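Side-chain contacts in insulinase family protease (Yersinia pestis, PDB 3GO9), which binds zinc and is predicted to belong to the insulinase (M16) peptidase family, though whether it still cleaves peptides is uncertain: residues A[72-77]-A[201-206]; A[78-83]-A[150-155]. One frame throughout, in Å; residues are numbered along the deposited sequence.

Contact 1 of 2, residues A[72-77]-A[201-206]. With ZN (zinc ion), chain C.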
loop_
_atom_site.group_PDB
_atom_site.type_symbol
_atom_site.label_atom_id
_atom_site.label_comp_id
_atom_site.label_asym_id
_atom_site.label_seq_id
_atom_site.Cartn_x
_atom_site.Cartn_y
_atom_site.Cartn_z
ATOM N N HIS A 72 -3.995 4.879 18.391
ATOM C CA HIS A 72 -2.620 5.392 18.124
ATOM C C HIS A 72 -1.750 5.393 19.387
ATOM O O HIS A 72 -0.504 5.330 19.281
ATOM C CB HIS A 72 -2.725 6.773 17.496
ATOM C CG HIS A 72 -1.440 7.295 16.945
ATOM N ND1 HIS A 72 -0.939 6.853 15.738
ATOM C CD2 HIS A 72 -0.630 8.287 17.363
ATOM C CE1 HIS A 72 0.169 7.528 15.469
ATOM N NE2 HIS A 72 0.392 8.364 16.458
ATOM N N LEU A 73 -2.357 5.520 20.549
ATOM C CA LEU A 73 -1.632 5.561 21.832
ATOM C C LEU A 73 -1.131 4.189 22.272
ATOM O O LEU A 73 -0.022 4.036 22.785
ATOM C CB LEU A 73 -2.474 6.185 22.955
ATOM C CG LEU A 73 -1.862 6.270 24.346
ATOM C CD1 LEU A 73 -0.564 6.984 24.325
ATOM C CD2 LEU A 73 -2.821 6.925 25.322
ATOM N N LEU A 74 -1.956 3.155 22.052
ATOM C CA LEU A 74 -1.640 1.813 22.555
ATOM C C LEU A 74 -0.234 1.377 22.169
ATOM O O LEU A 74 0.492 0.915 23.021
ATOM C CB LEU A 74 -2.699 0.784 22.129
ATOM C CG LEU A 74 -4.127 0.922 22.654
ATOM C CD1 LEU A 74 -5.089 -0.087 21.970
ATOM C CD2 LEU A 74 -4.120 0.782 24.180
ATOM N N PRO A 75 0.164 1.492 20.886
ATOM C CA PRO A 75 1.493 0.996 20.598
ATOM C C PRO A 75 2.610 1.772 21.255
ATOM O O PRO A 75 3.688 1.184 21.498
ATOM C CB PRO A 75 1.589 1.091 19.063
ATOM C CG PRO A 75 0.432 1.809 18.635
ATOM C CD PRO A 75 -0.566 1.860 19.660
ATOM N N ARG A 76 2.391 3.058 21.568
ATOM C CA ARG A 76 3.429 3.798 22.262
ATOM C C ARG A 76 3.656 3.207 23.682
ATOM O O ARG A 76 4.774 3.178 24.215
ATOM C CB ARG A 76 3.041 5.273 22.353
ATOM C CG ARG A 76 4.272 6.125 22.679
ATOM C CD ARG A 76 3.898 7.578 22.835
ATOM N NE ARG A 76 3.431 8.236 21.617
ATOM C CZ ARG A 76 3.333 9.560 21.524
ATOM N NH1 ARG A 76 3.656 10.324 22.566
ATOM N NH2 ARG A 76 2.880 10.141 20.410
ATOM N N LEU A 77 2.591 2.720 24.295
ATOM C CA LEU A 77 2.694 2.065 25.607
ATOM C C LEU A 77 3.670 0.849 25.569
ATOM O O LEU A 77 4.480 0.690 26.487
ATOM C CB LEU A 77 1.307 1.676 26.147
ATOM C CG LEU A 77 0.330 2.795 26.260
ATOM C CD1 LEU A 77 -1.033 2.216 26.803
ATOM C CD2 LEU A 77 0.807 3.968 27.152
ATOM N N GLN A 201 -10.179 -0.994 28.566
ATOM C CA GLN A 201 -11.377 -1.639 28.062
ATOM C C GLN A 201 -11.382 -1.643 26.537
ATOM O O GLN A 201 -11.698 -2.663 25.895
ATOM C CB GLN A 201 -12.610 -0.927 28.602
ATOM C CG GLN A 201 -12.767 -1.193 30.076
ATOM C CD GLN A 201 -14.030 -0.569 30.652
ATOM O OE1 GLN A 201 -14.318 0.623 30.448
ATOM N NE2 GLN A 201 -14.790 -1.380 31.389
ATOM N N PHE A 202 -10.948 -0.533 25.948
ATOM C CA PHE A 202 -10.829 -0.428 24.484
ATOM C C PHE A 202 -9.851 -1.453 23.962
ATOM O O PHE A 202 -10.109 -2.151 23.002
ATOM C CB PHE A 202 -10.402 0.992 24.085
ATOM C CG PHE A 202 -10.161 1.187 22.631
ATOM C CD1 PHE A 202 -11.173 1.595 21.757
ATOM C CD2 PHE A 202 -8.908 1.076 22.115
ATOM C CE1 PHE A 202 -10.919 1.791 20.423
ATOM C CE2 PHE A 202 -8.661 1.249 20.783
ATOM C CZ PHE A 202 -9.657 1.634 19.930
ATOM N N TYR A 203 -8.692 -1.529 24.602
ATOM C CA TYR A 203 -7.680 -2.502 24.227
ATOM C C TYR A 203 -8.202 -3.919 24.264
ATOM O O TYR A 203 -8.005 -4.698 23.312
ATOM C CB TYR A 203 -6.528 -2.385 25.182
ATOM C CG TYR A 203 -5.516 -3.493 25.115
ATOM C CD1 TYR A 203 -4.717 -3.634 24.027
ATOM C CD2 TYR A 203 -5.337 -4.338 26.183
ATOM C CE1 TYR A 203 -3.789 -4.658 23.916
ATOM C CE2 TYR A 203 -4.393 -5.351 26.134
ATOM C CZ TYR A 203 -3.603 -5.506 24.996
ATOM O OH TYR A 203 -2.660 -6.525 24.978
ATOM N N GLN A 204 -8.913 -4.239 25.313
ATOM C CA GLN A 204 -9.427 -5.629 25.463
ATOM C C GLN A 204 -10.534 -5.942 24.470
ATOM O O GLN A 204 -10.615 -7.063 23.990
ATOM C CB GLN A 204 -9.871 -5.895 26.898
ATOM C CG GLN A 204 -8.662 -6.020 27.778
ATOM C CD GLN A 204 -8.973 -6.057 29.249
ATOM O OE1 GLN A 204 -10.017 -5.600 29.700
ATOM N NE2 GLN A 204 -8.017 -6.577 30.018
ATOM N N GLN A 205 -11.362 -4.950 24.164
ATOM C CA GLN A 205 -12.439 -5.084 23.192
ATOM C C GLN A 205 -11.912 -5.348 21.791
ATOM O O GLN A 205 -12.476 -6.179 21.027
ATOM C CB GLN A 205 -13.353 -3.836 23.165
ATOM C CG GLN A 205 -14.464 -3.950 22.138
ATOM C CD GLN A 205 -15.472 -2.798 22.214
ATOM O OE1 GLN A 205 -15.437 -1.972 23.126
ATOM N NE2 GLN A 205 -16.357 -2.735 21.244
ATOM N N TRP A 206 -10.853 -4.623 21.409
ATOM C CA TRP A 206 -10.459 -4.592 20.025
ATOM C C TRP A 206 -9.180 -5.382 19.729
ATOM O O TRP A 206 -8.978 -5.773 18.583
ATOM C CB TRP A 206 -10.337 -3.150 19.546
ATOM C CG TRP A 206 -11.612 -2.439 19.567
ATOM C CD1 TRP A 206 -11.985 -1.505 20.471
ATOM C CD2 TRP A 206 -12.730 -2.600 18.677
ATOM N NE1 TRP A 206 -13.271 -1.061 20.213
ATOM C CE2 TRP A 206 -13.736 -1.698 19.102
ATOM C CE3 TRP A 206 -12.974 -3.391 17.554
ATOM C CZ2 TRP A 206 -14.948 -1.566 18.443
ATOM C CZ3 TRP A 206 -14.199 -3.254 16.883
ATOM C CH2 TRP A 206 -15.172 -2.339 17.336
HETATM ZN ZN ZN C . 1.922 9.537 15.852
HETATM O O HOH W 1 1.238 10.570 16.923
HETATM O O HOH W 2 1.625 10.141 14.083
#

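Contact 2 of 2, residues A[78-83]-A[150-155]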
loop_
_atom_site.group_PDB
_atom_site.type_symbol
_atom_site.label_atom_id
_atom_site.label_comp_id
_atom_site.label_asym_id
_atom_site.label_seq_id
_atom_site.Cartn_x
_atom_site.Cartn_y
_atom_site.Cartn_z
ATOM N N ALA A 78 3.548 0.050 24.518
ATOM C CA ALA A 78 4.314 -1.135 24.281
ATOM C C ALA A 78 5.820 -0.813 24.177
ATOM O O ALA A 78 6.662 -1.689 24.421
ATOM C CB ALA A 78 3.816 -1.898 22.990
ATOM N N LEU A 79 6.155 0.445 23.853
ATOM C CA LEU A 79 7.560 0.904 23.828
ATOM C C LEU A 79 8.008 1.484 25.154
ATOM O O LEU A 79 9.202 1.670 25.386
ATOM C CB LEU A 79 7.779 1.951 22.725
ATOM C CG LEU A 79 7.474 1.460 21.333
ATOM C CD1 LEU A 79 7.419 2.607 20.231
ATOM C CD2 LEU A 79 8.491 0.369 20.879
HETATM N N MSE A 80 7.091 1.846 26.042
HETATM C CA MSE A 80 7.473 2.345 27.352
HETATM C C MSE A 80 7.876 1.185 28.223
HETATM O O MSE A 80 8.845 1.268 28.971
HETATM C CB MSE A 80 6.311 3.078 28.020
HETATM C CG MSE A 80 5.744 4.213 27.254
HETATM SE SE MSE A 80 6.999 5.686 26.970
HETATM C CE MSE A 80 7.811 5.182 25.414
ATOM N N SER A 81 7.104 0.112 28.176
ATOM C CA SER A 81 7.373 -1.014 29.047
ATOM C C SER A 81 6.694 -2.232 28.488
ATOM O O SER A 81 5.630 -2.108 27.843
ATOM C CB SER A 81 6.915 -0.710 30.473
ATOM O OG SER A 81 5.603 -1.097 30.692
ATOM N N SER A 82 7.292 -3.397 28.709
ATOM C CA SER A 82 6.700 -4.632 28.224
ATOM C C SER A 82 6.892 -5.713 29.263
ATOM O O SER A 82 7.980 -5.854 29.821
ATOM C CB SER A 82 7.280 -5.021 26.889
ATOM O OG SER A 82 6.485 -5.947 26.171
ATOM N N ALA A 83 5.826 -6.445 29.541
ATOM C CA ALA A 83 5.807 -7.311 30.751
ATOM C C ALA A 83 6.966 -8.325 30.825
ATOM O O ALA A 83 7.467 -8.606 31.941
ATOM C CB ALA A 83 4.473 -8.033 30.895
ATOM N N ASN A 150 1.187 8.172 31.447
ATOM C CA ASN A 150 1.903 9.404 31.742
ATOM C C ASN A 150 3.245 9.431 31.025
ATOM O O ASN A 150 3.568 10.405 30.368
ATOM C CB ASN A 150 2.062 9.527 33.262
ATOM C CG ASN A 150 2.618 10.866 33.694
ATOM O OD1 ASN A 150 2.161 11.931 33.267
ATOM N ND2 ASN A 150 3.610 10.814 34.602
ATOM N N ALA A 151 3.987 8.319 31.067
ATOM C CA ALA A 151 5.285 8.271 30.412
ATOM C C ALA A 151 5.156 8.469 28.899
ATOM O O ALA A 151 5.910 9.222 28.294
ATOM C CB ALA A 151 5.982 6.974 30.748
ATOM N N ALA A 152 4.181 7.807 28.296
ATOM C CA ALA A 152 3.944 7.909 26.870
ATOM C C ALA A 152 3.600 9.340 26.426
ATOM O O ALA A 152 4.017 9.799 25.356
ATOM C CB ALA A 152 2.793 6.889 26.446
ATOM N N LEU A 153 2.847 10.044 27.239
ATOM C CA LEU A 153 2.395 11.381 26.880
ATOM C C LEU A 153 3.511 12.400 27.056
ATOM O O LEU A 153 3.406 13.513 26.552
ATOM C CB LEU A 153 1.190 11.759 27.751
ATOM C CG LEU A 153 -0.022 10.909 27.365
ATOM C CD1 LEU A 153 -1.202 11.172 28.267
ATOM C CD2 LEU A 153 -0.433 11.125 25.923
ATOM N N ASN A 154 4.558 12.019 27.788
ATOM C CA ASN A 154 5.694 12.912 28.042
ATOM C C ASN A 154 6.944 12.593 27.186
ATOM O O ASN A 154 8.010 13.109 27.458
ATOM C CB ASN A 154 6.017 12.900 29.528
ATOM C CG ASN A 154 5.032 13.718 30.318
ATOM O OD1 ASN A 154 5.104 14.933 30.280
ATOM N ND2 ASN A 154 4.063 13.070 30.973
ATOM N N THR A 155 6.819 11.773 26.134
ATOM C CA THR A 155 7.968 11.552 25.212
ATOM C C THR A 155 8.264 12.758 24.300
ATOM O O THR A 155 7.362 13.460 23.843
ATOM C CB THR A 155 7.806 10.244 24.364
ATOM O OG1 THR A 155 6.710 10.376 23.419
ATOM C CG2 THR A 155 7.535 9.027 25.284
#

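Contact 1 of 2, residues A[72-77]-A[201-206]
Leu74 of helix 70-80 reaches into the corner between Phe202 and Tyr203 of helix 196-206, and all contact between 72-77 and 201-206 passes through these three buried residues. It is purely apolar, with no hydrogen bond between the two segments, whose CA atoms come nearest at Leu74 and Tyr203, 7.6 Å apart. One methyl serves both rings. Leu74 CD1 lies in the plane of the Phe202 ring at its edge, 4.0 Å from Phe202 CE2, and also near the plane of the Tyr203 ring, 4.1 Å from Tyr203 CD1. The other methyl, Leu74 CD2, meets the tyrosine at its root, 4.1 Å from Tyr203 CB. CG anti to the backbone N (chi1 176°) carries the Phe202 ring toward Leu74, and the turn about chi2 (90°) sets its edge to the methyl and one face to Trp206, whose CD1 sits 3.4 Å above the Phe202 ring plane toward the rim. Leu199, Leu142 and Tyr207 also touch Leu74.

Polar and metal bonds lie beyond this apolar junction. Tyr203 OH is hydrogen-bonded to Thr138 O and Leu142 N, which ties the far end of its ring. Across helix 70-80, His72 NE2 binds zinc at 2.0 Å, with Asp158, the carbonyl oxygen of Ile160 and a water at 1.9 Å from the zinc as further ligands, while Thr109 OG1 holds His72 ND1 and probably fixes the imidazole's rotation. Arg76 NH2 forms a salt bridge with Asp158, so the carboxylate serves metal and guanidinium together. The helix kinks at Pro75. Residues 72-76 read His-Leu-Leu-Pro-Arg where active M16 peptidases carry the inverted zinc motif HXXEH, consistent with a degenerate version of that site.

Contact 2 of 2, residues A[78-83]-A[150-155]
Asn150 O is gripped by three N-H groups at the C-terminal end of helix 146-153, in the insulinase-type alpha/beta domain: the side chain of Asn154 and two backbone nitrogens. Asn154 ND2 gives the shortest bond, 2.8 Å to Asn150 O, with an N-H...O angle of 155°. The donor stands above the carbonyl plane, 40° out of it, while the oxygen lies close to the amide plane of Asn154. The bonds from the backbone N of Leu153 and of Asn154 to the same oxygen are weak, each 3.2 Å from Asn150 O. Asn154 thus folds back over the last helical turn as the chain leaves it.

Against this helix end packs the last turn of helix 70-80. Met80, present as selenomethionine, supplies the whole of that segment's contact. Its CG is anti to the carbonyl carbon (chi1 -57°) and the chain bends twice beyond it, so that the selenium lies against the backbone joining Ala151 to Ala152, with SE of Met80 3.8 Å from Ala152 N. Two alanine methyls border the same chain: Ala151 CB approaches the selenium, and Ala152 CB is 4.1 Å from Met80 CG. No hydrogen bond crosses between 78-83 and 150-155. Thr155 closes the far end of the selenomethionine, its hydroxyl bonded to Thr157 O and its methyl turned to the selenium: Thr155 CG2 lies 3.8 Å from Met80 SE and 3.9 Å from Met80 CE.

Helix 70-80 is common to both contacts, whose centres lie about 12 Å apart. Its 72-77 part meets helix 196-206 in contact 1, and its last turn meets the end of helix 146-153 in contact 2. Along the chain, contact 2 is nested within the loop that contact 1 closes. The two also touch: Arg76 NH1 probably donates a hydrogen bond to Ala152 O at 2.9 Å, and Leu77 CD2 packs 3.6 Å from Ala152 CB. Helix 70-80, which carries the zinc ligand His72, is therefore flanked by two helices from later in the chain; the further one, 196-206, leads into strand 212-218 of the seven-strand sheet that also holds strands 50-56 and 160-162.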